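Local structure of nigerythrin (Desulfovibrio vulgaris subsp. vulgaris, 1YUZ) at residues I62-H76 and A145-A159. The protein reduces peroxide at the expense of NADH in vitro, as a homodimeric non-haem iron protein with rubredoxin-like and diiron centres. Numbering follows the deposited sequence. Where two conformers were deposited one is given.
Sequences IARLFEATAAAELIH and AKLAESVHAERYLAA. With FE2 (Fe (II) ion), chain G; FE (Fe (III) ion), chain F.
Glu73 and Glu149 face each other between the antiparallel helical segments 62-76 and 145-159 (axes 10.7 Å apart at closest approach, N-to-C directions at 169°), and each bridges the same pair of irons. Glu73 OE2 binds the iron(II) ion at 2.0 Å while its OE1 takes the iron(III) ion; Glu149 divides its oxygens likewise, OE1 to iron(II) and OE2 to iron(III). Both chains bend at chi2, which carries the carboxylates from the flanks of their helices to the metals. The 3.3 Å between Glu73 OE1 and Glu149 OE2 therefore reflects shared coordination. His152 adds a third protein ligand to iron(II) through ND1, its ring nearly perpendicular (82°) to the Glu73 carboxylate, and a water bridges the two irons. Thr69 CG2 lies over one ring face of His152, a CH-pi contact 3.7 Å from the centroid, and Ala148 O over the opposite face; NE2 donates a hydrogen bond to Gly178 O, outside the two segments. The mutual fit is knobs-into-holes: His152 sits among Thr69, Ala72, Glu73 and His76, and His76 among Ala145, Ala148, Glu149 and His152. Ala145 CA makes a CH-pi contact over one face of the His76 ring, toward its rim, and His76 ND1 makes a weak bond to Glu73 OE1. Farther from the metals, Tyr156 OH approaches Thr69 CB to 3.3 Å, and its ring meets that of Phe66 obliquely, planes at 44°. A water over the Tyr156 ring centre donates to Thr69 OG1 and His152 O. With Glu40, Glu115 and Glu118 from the other two long helices, this carboxylate-bridged site is the diiron centre of the ferritin-like four-helix bundle of rubrerythrins.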
ATOM      1  N   ILE B  62      -8.166   5.643 -13.240  1.00  9.95           N
ATOM      2  CA  ILE B  62      -6.961   5.883 -12.457  1.00  9.78           C
ATOM      3  C   ILE B  62      -6.575   7.360 -12.550  1.00  9.69           C
ATOM      4  O   ILE B  62      -6.120   7.948 -11.572  1.00  9.49           O
ATOM      5  CB  ILE B  62      -5.800   4.976 -12.924  1.00  9.79           C
ATOM      6  CG1 ILE B  62      -6.085   3.533 -12.491  1.00  9.95           C
ATOM      7  CG2 ILE B  62      -4.478   5.459 -12.329  1.00  9.95           C
ATOM      8  CD1 ILE B  62      -5.107   2.510 -13.041  1.00  9.77           C
ATOM      9  N   ALA B  63      -6.775   7.967 -13.715  1.00  9.60           N
ATOM     10  CA  ALA B  63      -6.466   9.385 -13.877  1.00  9.64           C
ATOM     11  C   ALA B  63      -7.311  10.180 -12.885  1.00  9.60           C
ATOM     12  O   ALA B  63      -6.830  11.120 -12.251  1.00  9.67           O
ATOM     13  CB  ALA B  63      -6.773   9.834 -15.295  1.00  9.71           C
ATOM     14  N   ARG B  64      -8.578   9.797 -12.755  1.00  9.58           N
ATOM     15  CA  ARG B  64      -9.472  10.481 -11.832  1.00  9.54           C
ATOM     16  C   ARG B  64      -9.006  10.300 -10.392  1.00  9.19           C
ATOM     17  O   ARG B  64      -9.147  11.209  -9.576  1.00  8.98           O
ATOM     18  CB  ARG B  64     -10.910   9.980 -12.003  1.00 10.06           C
ATOM     19  CG  ARG B  64     -11.565  10.459 -13.294  1.00 10.81           C
ATOM     20  CD  ARG B  64     -13.056  10.146 -13.340  1.00 11.48           C
ATOM     21  NE  ARG B  64     -13.355   8.752 -13.660  1.00 12.24           N
ATOM     22  CZ  ARG B  64     -13.795   7.852 -12.788  1.00 12.24           C
ATOM     23  NH1 ARG B  64     -13.993   8.185 -11.520  1.00 12.26           N
ATOM     24  NH2 ARG B  64     -14.053   6.616 -13.190  1.00 12.57           N
ATOM     25  N   LEU B  65      -8.448   9.134 -10.078  1.00  8.88           N
ATOM     26  CA  LEU B  65      -7.952   8.897  -8.729  1.00  8.71           C
ATOM     27  C   LEU B  65      -6.756   9.814  -8.464  1.00  8.59           C
ATOM     28  O   LEU B  65      -6.650  10.408  -7.394  1.00  8.40           O
ATOM     29  CB  LEU B  65      -7.545   7.433  -8.547  1.00  8.83           C
ATOM     30  CG  LEU B  65      -6.903   7.111  -7.189  1.00  8.72           C
ATOM     31  CD1 LEU B  65      -7.826   7.529  -6.045  1.00  9.02           C
ATOM     32  CD2 LEU B  65      -6.592   5.626  -7.116  1.00  9.15           C
ATOM     33  N   PHE B  66      -5.854   9.936  -9.433  1.00  8.51           N
ATOM     34  CA  PHE B  66      -4.697  10.811  -9.261  1.00  8.68           C
ATOM     35  C   PHE B  66      -5.148  12.262  -9.116  1.00  8.91           C
ATOM     36  O   PHE B  66      -4.578  13.019  -8.335  1.00  8.96           O
ATOM     37  CB  PHE B  66      -3.736  10.683 -10.449  1.00  8.59           C
ATOM     38  CG  PHE B  66      -2.829   9.482 -10.378  1.00  8.66           C
ATOM     39  CD1 PHE B  66      -2.721   8.611 -11.458  1.00  8.81           C
ATOM     40  CD2 PHE B  66      -2.056   9.239  -9.245  1.00  8.73           C
ATOM     41  CE1 PHE B  66      -1.855   7.519 -11.411  1.00  9.00           C
ATOM     42  CE2 PHE B  66      -1.187   8.148  -9.194  1.00  8.81           C
ATOM     43  CZ  PHE B  66      -1.090   7.292 -10.277  1.00  8.97           C
ATOM     44  N   GLU B  67      -6.179  12.645  -9.863  1.00  9.23           N
ATOM     45  CA  GLU B  67      -6.687  14.009  -9.792  1.00  9.74           C
ATOM     46  C   GLU B  67      -7.334  14.268  -8.436  1.00  9.46           C
ATOM     47  O   GLU B  67      -7.147  15.332  -7.845  1.00  9.35           O
ATOM     48  CB  GLU B  67      -7.676  14.250 -10.934  1.00 10.62           C
ATOM     49  CG  GLU B  67      -6.991  14.183 -12.287  1.00 12.23           C
ATOM     50  CD  GLU B  67      -7.950  14.074 -13.458  1.00 12.92           C
ATOM     51  OE1 GLU B  67      -9.145  13.780 -13.246  1.00 13.77           O
ATOM     52  OE2 GLU B  67      -7.490  14.266 -14.604  1.00 13.83           O
ATOM     53  N   ALA B  68      -8.076  13.287  -7.933  1.00  9.06           N
ATOM     54  CA  ALA B  68      -8.718  13.425  -6.635  1.00  8.73           C
ATOM     55  C   ALA B  68      -7.653  13.511  -5.547  1.00  8.53           C
ATOM     56  O   ALA B  68      -7.759  14.317  -4.628  1.00  8.47           O
ATOM     57  CB  ALA B  68      -9.636  12.235  -6.375  1.00  8.80           C
ATOM     58  N   THR B  69      -6.614  12.689  -5.659  1.00  8.38           N
ATOM     59  CA  THR B  69      -5.563  12.696  -4.650  1.00  8.33           C
ATOM     60  C   THR B  69      -4.743  13.985  -4.706  1.00  8.30           C
ATOM     61  O   THR B  69      -4.322  14.503  -3.673  1.00  8.25           O
ATOM     62  CB  THR B  69      -4.656  11.461  -4.779  1.00  8.33           C
ATOM     63  OG1 THR B  69      -5.475  10.285  -4.871  1.00  8.32           O
ATOM     64  CG2 THR B  69      -3.782  11.325  -3.542  1.00  8.32           C
ATOM     65  N   ALA B  70      -4.524  14.516  -5.904  1.00  8.36           N
ATOM     66  CA  ALA B  70      -3.795  15.772  -6.024  1.00  8.45           C
ATOM     67  C   ALA B  70      -4.619  16.829  -5.290  1.00  8.51           C
ATOM     68  O   ALA B  70      -4.084  17.637  -4.532  1.00  8.71           O
ATOM     69  CB  ALA B  70      -3.634  16.157  -7.485  1.00  8.47           C
ATOM     70  N   ALA B  71      -5.932  16.808  -5.505  1.00  8.42           N
ATOM     71  CA  ALA B  71      -6.813  17.768  -4.856  1.00  8.39           C
ATOM     72  C   ALA B  71      -6.732  17.607  -3.340  1.00  8.36           C
ATOM     73  O   ALA B  71      -6.781  18.590  -2.599  1.00  8.51           O
ATOM     74  CB  ALA B  71      -8.241  17.575  -5.342  1.00  8.30           C
ATOM     75  N   ALA B  72      -6.599  16.367  -2.880  1.00  8.27           N
ATOM     76  CA  ALA B  72      -6.483  16.097  -1.452  1.00  8.29           C
ATOM     77  C   ALA B  72      -5.214  16.739  -0.902  1.00  8.36           C
ATOM     78  O   ALA B  72      -5.224  17.322   0.179  1.00  8.28           O
ATOM     79  CB  ALA B  72      -6.458  14.595  -1.200  1.00  8.33           C
ATOM     80  N   GLU B  73      -4.119  16.639  -1.649  1.00  8.56           N
ATOM     81  CA  GLU B  73      -2.872  17.225  -1.186  1.00  8.88           C
ATOM     82  C   GLU B  73      -2.996  18.747  -1.116  1.00  8.99           C
ATOM     83  O   GLU B  73      -2.388  19.387  -0.258  1.00  9.03           O
ATOM     84  CB  GLU B  73      -1.708  16.831  -2.101  1.00  9.00           C
ATOM     85  CG  GLU B  73      -1.538  15.330  -2.354  1.00  9.32           C
ATOM     86  CD  GLU B  73      -1.565  14.474  -1.097  1.00  9.56           C
ATOM     87  OE1 GLU B  73      -1.132  14.939  -0.018  1.00  9.91           O
ATOM     88  OE2 GLU B  73      -2.001  13.308  -1.196  1.00  9.82           O
ATOM     89  N   LEU B  74      -3.793  19.324  -2.011  0.50  9.07           N
ATOM     90  CA  LEU B  74      -3.988  20.770  -2.018  0.50  9.17           C
ATOM     91  C   LEU B  74      -4.739  21.186  -0.752  0.50  9.20           C
ATOM     92  O   LEU B  74      -4.517  22.272  -0.218  0.50  9.27           O
ATOM     93  CB  LEU B  74      -4.761  21.194  -3.267  0.50  9.22           C
ATOM     94  CG  LEU B  74      -4.809  22.701  -3.528  0.50  9.14           C
ATOM     95  CD1 LEU B  74      -3.389  23.260  -3.599  0.50  9.10           C
ATOM     96  CD2 LEU B  74      -5.557  22.966  -4.823  0.50  9.19           C
ATOM     97  N   ILE B  75      -5.629  20.319  -0.279  1.00  9.24           N
ATOM     98  CA  ILE B  75      -6.379  20.578   0.943  1.00  9.28           C
ATOM     99  C   ILE B  75      -5.382  20.555   2.101  1.00  9.23           C
ATOM    100  O   ILE B  75      -5.450  21.389   2.999  1.00  9.23           O
ATOM    101  CB  ILE B  75      -7.485  19.512   1.160  1.00  9.43           C
ATOM    102  CG1 ILE B  75      -8.604  19.731   0.138  1.00  9.63           C
ATOM    103  CG2 ILE B  75      -8.029  19.587   2.590  1.00  9.64           C
ATOM    104  CD1 ILE B  75      -9.681  18.678   0.166  1.00 10.05           C
ATOM    105  N   HIS B  76      -4.449  19.606   2.074  1.00  9.12           N
ATOM    106  CA  HIS B  76      -3.436  19.512   3.119  1.00  9.24           C
ATOM    107  C   HIS B  76      -2.604  20.789   3.139  1.00  9.41           C
ATOM    108  O   HIS B  76      -2.340  21.353   4.199  1.00  9.51           O
ATOM    109  CB  HIS B  76      -2.536  18.302   2.873  1.00  9.17           C
ATOM    110  CG  HIS B  76      -3.247  16.992   3.011  1.00  8.99           C
ATOM    111  ND1 HIS B  76      -2.697  15.797   2.604  1.00  9.23           N
ATOM    112  CD2 HIS B  76      -4.472  16.694   3.504  1.00  9.21           C
ATOM    113  CE1 HIS B  76      -3.553  14.819   2.838  1.00  9.08           C
ATOM    114  NE2 HIS B  76      -4.639  15.337   3.383  1.00  9.24           N
ATOM    115  N   ALA B 145      -3.944  15.184   7.856  1.00  8.79           N
ATOM    116  CA  ALA B 145      -3.195  14.837   6.652  1.00  8.48           C
ATOM    117  C   ALA B 145      -2.720  13.387   6.727  1.00  8.30           C
ATOM    118  O   ALA B 145      -2.916  12.616   5.788  1.00  8.20           O
ATOM    119  CB  ALA B 145      -1.995  15.777   6.481  1.00  8.63           C
ATOM    120  N   LYS B 146      -2.109  13.025   7.852  1.00  7.99           N
ATOM    121  CA  LYS B 146      -1.587  11.680   8.075  1.00  7.80           C
ATOM    122  C   LYS B 146      -2.630  10.597   7.822  1.00  7.71           C
ATOM    123  O   LYS B 146      -2.347   9.591   7.166  1.00  7.53           O
ATOM    124  CB  LYS B 146      -1.044  11.577   9.508  1.00  8.00           C
ATOM    125  CG  LYS B 146      -0.537  10.202   9.942  1.00  7.97           C
ATOM    126  CD  LYS B 146      -1.644   9.355  10.554  1.00  8.24           C
ATOM    127  CE  LYS B 146      -1.107   8.067  11.163  1.00  8.35           C
ATOM    128  NZ  LYS B 146      -0.694   7.070  10.135  1.00  8.54           N
ATOM    129  N   LEU B 147      -3.835  10.803   8.340  1.00  7.69           N
ATOM    130  CA  LEU B 147      -4.912   9.833   8.182  1.00  7.75           C
ATOM    131  C   LEU B 147      -5.326   9.658   6.728  1.00  7.55           C
ATOM    132  O   LEU B 147      -5.621   8.547   6.289  1.00  7.62           O
ATOM    133  CB  LEU B 147      -6.120  10.255   9.012  1.00  7.89           C
ATOM    134  CG  LEU B 147      -5.908  10.145  10.524  1.00  8.10           C
ATOM    135  CD1 LEU B 147      -7.018  10.883  11.249  1.00  8.56           C
ATOM    136  CD2 LEU B 147      -5.859   8.686  10.938  1.00  8.78           C
ATOM    137  N   ALA B 148      -5.354  10.754   5.981  1.00  7.44           N
ATOM    138  CA  ALA B 148      -5.737  10.673   4.583  1.00  7.39           C
ATOM    139  C   ALA B 148      -4.669   9.964   3.760  1.00  7.44           C
ATOM    140  O   ALA B 148      -4.991   9.239   2.823  1.00  7.26           O
ATOM    141  CB  ALA B 148      -5.984  12.070   4.027  1.00  7.52           C
ATOM    142  N   GLU B 149      -3.400  10.145   4.115  1.00  7.49           N
ATOM    143  CA  GLU B 149      -2.325   9.531   3.341  1.00  7.61           C
ATOM    144  C   GLU B 149      -2.389   8.011   3.317  1.00  7.57           C
ATOM    145  O   GLU B 149      -2.127   7.397   2.287  1.00  7.43           O
ATOM    146  CB  GLU B 149      -0.955   9.976   3.864  1.00  8.15           C
ATOM    147  CG  GLU B 149      -0.814  11.482   4.098  1.00  9.04           C
ATOM    148  CD  GLU B 149      -0.967  12.331   2.844  1.00  9.73           C
ATOM    149  OE1 GLU B 149      -1.786  11.992   1.962  1.00  9.86           O
ATOM    150  OE2 GLU B 149      -0.276  13.367   2.757  1.00 11.01           O
ATOM    151  N   SER B 150      -2.732   7.387   4.439  1.00  7.41           N
ATOM    152  CA  SER B 150      -2.802   5.936   4.426  1.00  7.60           C
ATOM    153  C   SER B 150      -3.998   5.475   3.591  1.00  7.48           C
ATOM    154  O   SER B 150      -3.975   4.390   3.018  1.00  7.60           O
ATOM    155  CB  SER B 150      -2.852   5.379   5.852  1.00  7.79           C
ATOM    156  OG  SER B 150      -3.907   5.941   6.603  1.00  7.98           O
ATOM    157  N   VAL B 151      -5.040   6.299   3.517  1.00  7.53           N
ATOM    158  CA  VAL B 151      -6.199   5.964   2.693  1.00  7.47           C
ATOM    159  C   VAL B 151      -5.753   6.070   1.233  1.00  7.28           C
ATOM    160  O   VAL B 151      -6.096   5.229   0.406  1.00  7.14           O
ATOM    161  CB  VAL B 151      -7.379   6.926   2.963  1.00  7.54           C
ATOM    162  CG1 VAL B 151      -8.428   6.803   1.864  1.00  7.86           C
ATOM    163  CG2 VAL B 151      -8.008   6.601   4.308  1.00  8.05           C
ATOM    164  N   HIS B 152      -4.971   7.097   0.920  1.00  7.10           N
ATOM    165  CA  HIS B 152      -4.471   7.274  -0.440  1.00  6.94           C
ATOM    166  C   HIS B 152      -3.617   6.077  -0.839  1.00  6.91           C
ATOM    167  O   HIS B 152      -3.686   5.597  -1.971  1.00  6.84           O
ATOM    168  CB  HIS B 152      -3.618   8.538  -0.532  1.00  6.92           C
ATOM    169  CG  HIS B 152      -4.378   9.799  -0.268  1.00  6.98           C
ATOM    170  ND1 HIS B 152      -3.753  11.008  -0.053  1.00  7.12           N
ATOM    171  CD2 HIS B 152      -5.708  10.042  -0.196  1.00  7.14           C
ATOM    172  CE1 HIS B 152      -4.666  11.943   0.142  1.00  7.17           C
ATOM    173  NE2 HIS B 152      -5.860  11.383   0.061  1.00  7.11           N
ATOM    174  N   ALA B 153      -2.796   5.599   0.091  1.00  6.99           N
ATOM    175  CA  ALA B 153      -1.940   4.453  -0.185  1.00  7.20           C
ATOM    176  C   ALA B 153      -2.798   3.247  -0.547  1.00  7.34           C
ATOM    177  O   ALA B 153      -2.520   2.551  -1.524  1.00  7.29           O
ATOM    178  CB  ALA B 153      -1.069   4.139   1.027  1.00  7.24           C
ATOM    179  N   GLU B 154      -3.848   2.999   0.231  1.00  7.56           N
ATOM    180  CA  GLU B 154      -4.715   1.864  -0.048  1.00  7.85           C
ATOM    181  C   GLU B 154      -5.418   2.019  -1.393  1.00  7.74           C
ATOM    182  O   GLU B 154      -5.528   1.057  -2.149  1.00  7.64           O
ATOM    183  CB  GLU B 154      -5.757   1.692   1.059  1.00  8.35           C
ATOM    184  CG  GLU B 154      -6.667   0.500   0.815  1.00  9.47           C
ATOM    185  CD  GLU B 154      -7.715   0.307   1.889  1.00 10.17           C
ATOM    186  OE1 GLU B 154      -8.604  -0.548   1.692  1.00 11.00           O
ATOM    187  OE2 GLU B 154      -7.655   0.997   2.929  1.00 11.05           O
ATOM    188  N   ARG B 155      -5.887   3.226  -1.693  1.00  7.59           N
ATOM    189  CA  ARG B 155      -6.570   3.471  -2.959  1.00  7.84           C
ATOM    190  C   ARG B 155      -5.633   3.200  -4.133  1.00  7.69           C
ATOM    191  O   ARG B 155      -6.042   2.623  -5.135  1.00  7.59           O
ATOM    192  CB  ARG B 155      -7.079   4.916  -3.012  1.00  8.46           C
ATOM    193  CG  ARG B 155      -8.260   5.198  -2.080  1.00  9.70           C
ATOM    194  CD  ARG B 155      -9.599   5.102  -2.809  1.00 11.02           C
ATOM    195  NE  ARG B 155      -9.807   3.820  -3.475  1.00 12.20           N
ATOM    196  CZ  ARG B 155     -10.056   2.673  -2.850  1.00 12.54           C
ATOM    197  NH1 ARG B 155     -10.129   2.641  -1.527  1.00 13.19           N
ATOM    198  NH2 ARG B 155     -10.243   1.560  -3.552  1.00 12.71           N
ATOM    199  N   TYR B 156      -4.376   3.607  -4.008  1.00  7.56           N
ATOM    200  CA  TYR B 156      -3.414   3.381  -5.079  1.00  7.66           C
ATOM    201  C   TYR B 156      -3.130   1.895  -5.264  1.00  7.68           C
ATOM    202  O   TYR B 156      -3.026   1.417  -6.390  1.00  7.56           O
ATOM    203  CB  TYR B 156      -2.112   4.130  -4.787  1.00  7.64           C
ATOM    204  CG  TYR B 156      -2.179   5.624  -5.045  1.00  7.55           C
ATOM    205  CD1 TYR B 156      -1.386   6.509  -4.316  1.00  7.62           C
ATOM    206  CD2 TYR B 156      -2.981   6.146  -6.062  1.00  7.71           C
ATOM    207  CE1 TYR B 156      -1.381   7.871  -4.596  1.00  7.60           C
ATOM    208  CE2 TYR B 156      -2.984   7.508  -6.352  1.00  7.59           C
ATOM    209  CZ  TYR B 156      -2.181   8.363  -5.618  1.00  7.68           C
ATOM    210  OH  TYR B 156      -2.164   9.708  -5.923  1.00  8.11           O
ATOM    211  N   LEU B 157      -3.006   1.159  -4.165  1.00  7.83           N
ATOM    212  CA  LEU B 157      -2.745  -0.272  -4.267  1.00  8.12           C
ATOM    213  C   LEU B 157      -3.956  -0.997  -4.851  1.00  8.05           C
ATOM    214  O   LEU B 157      -3.806  -1.927  -5.640  1.00  7.93           O
ATOM    215  CB  LEU B 157      -2.375  -0.844  -2.894  1.00  8.78           C
ATOM    216  CG  LEU B 157      -1.065  -0.291  -2.318  1.00  9.56           C
ATOM    217  CD1 LEU B 157      -0.905  -0.709  -0.870  1.00  9.94           C
ATOM    218  CD2 LEU B 157       0.108  -0.782  -3.142  1.00 10.10           C
ATOM    219  N   ALA B 158      -5.157  -0.567  -4.477  1.00  7.91           N
ATOM    220  CA  ALA B 158      -6.374  -1.182  -5.004  1.00  8.00           C
ATOM    221  C   ALA B 158      -6.430  -0.949  -6.511  1.00  8.03           C
ATOM    222  O   ALA B 158      -6.753  -1.853  -7.281  1.00  8.07           O
ATOM    223  CB  ALA B 158      -7.602  -0.575  -4.336  1.00  8.06           C
ATOM    224  N   ALA B 159      -6.110   0.269  -6.930  1.00  8.00           N
ATOM    225  CA  ALA B 159      -6.128   0.612  -8.348  1.00  7.96           C
ATOM    226  C   ALA B 159      -5.075  -0.188  -9.104  1.00  7.94           C
ATOM    227  O   ALA B 159      -5.287  -0.583 -10.249  1.00  8.03           O
ATOM    228  CB  ALA B 159      -5.878   2.100  -8.523  1.00  7.86           C
TER
HETATM  229 FE   FE2 G 302      -1.647  11.709  -0.019  1.00  8.13          FE
HETATM  230 FE    FE F 301       0.582  14.131   1.070  1.00 10.00          FE
HETATM  231  O   HOH W   1      -5.314   7.831  -3.477  1.00  9.56           O
HETATM  232  O   HOH W   2       0.457  12.534  -0.063  1.00 13.29           O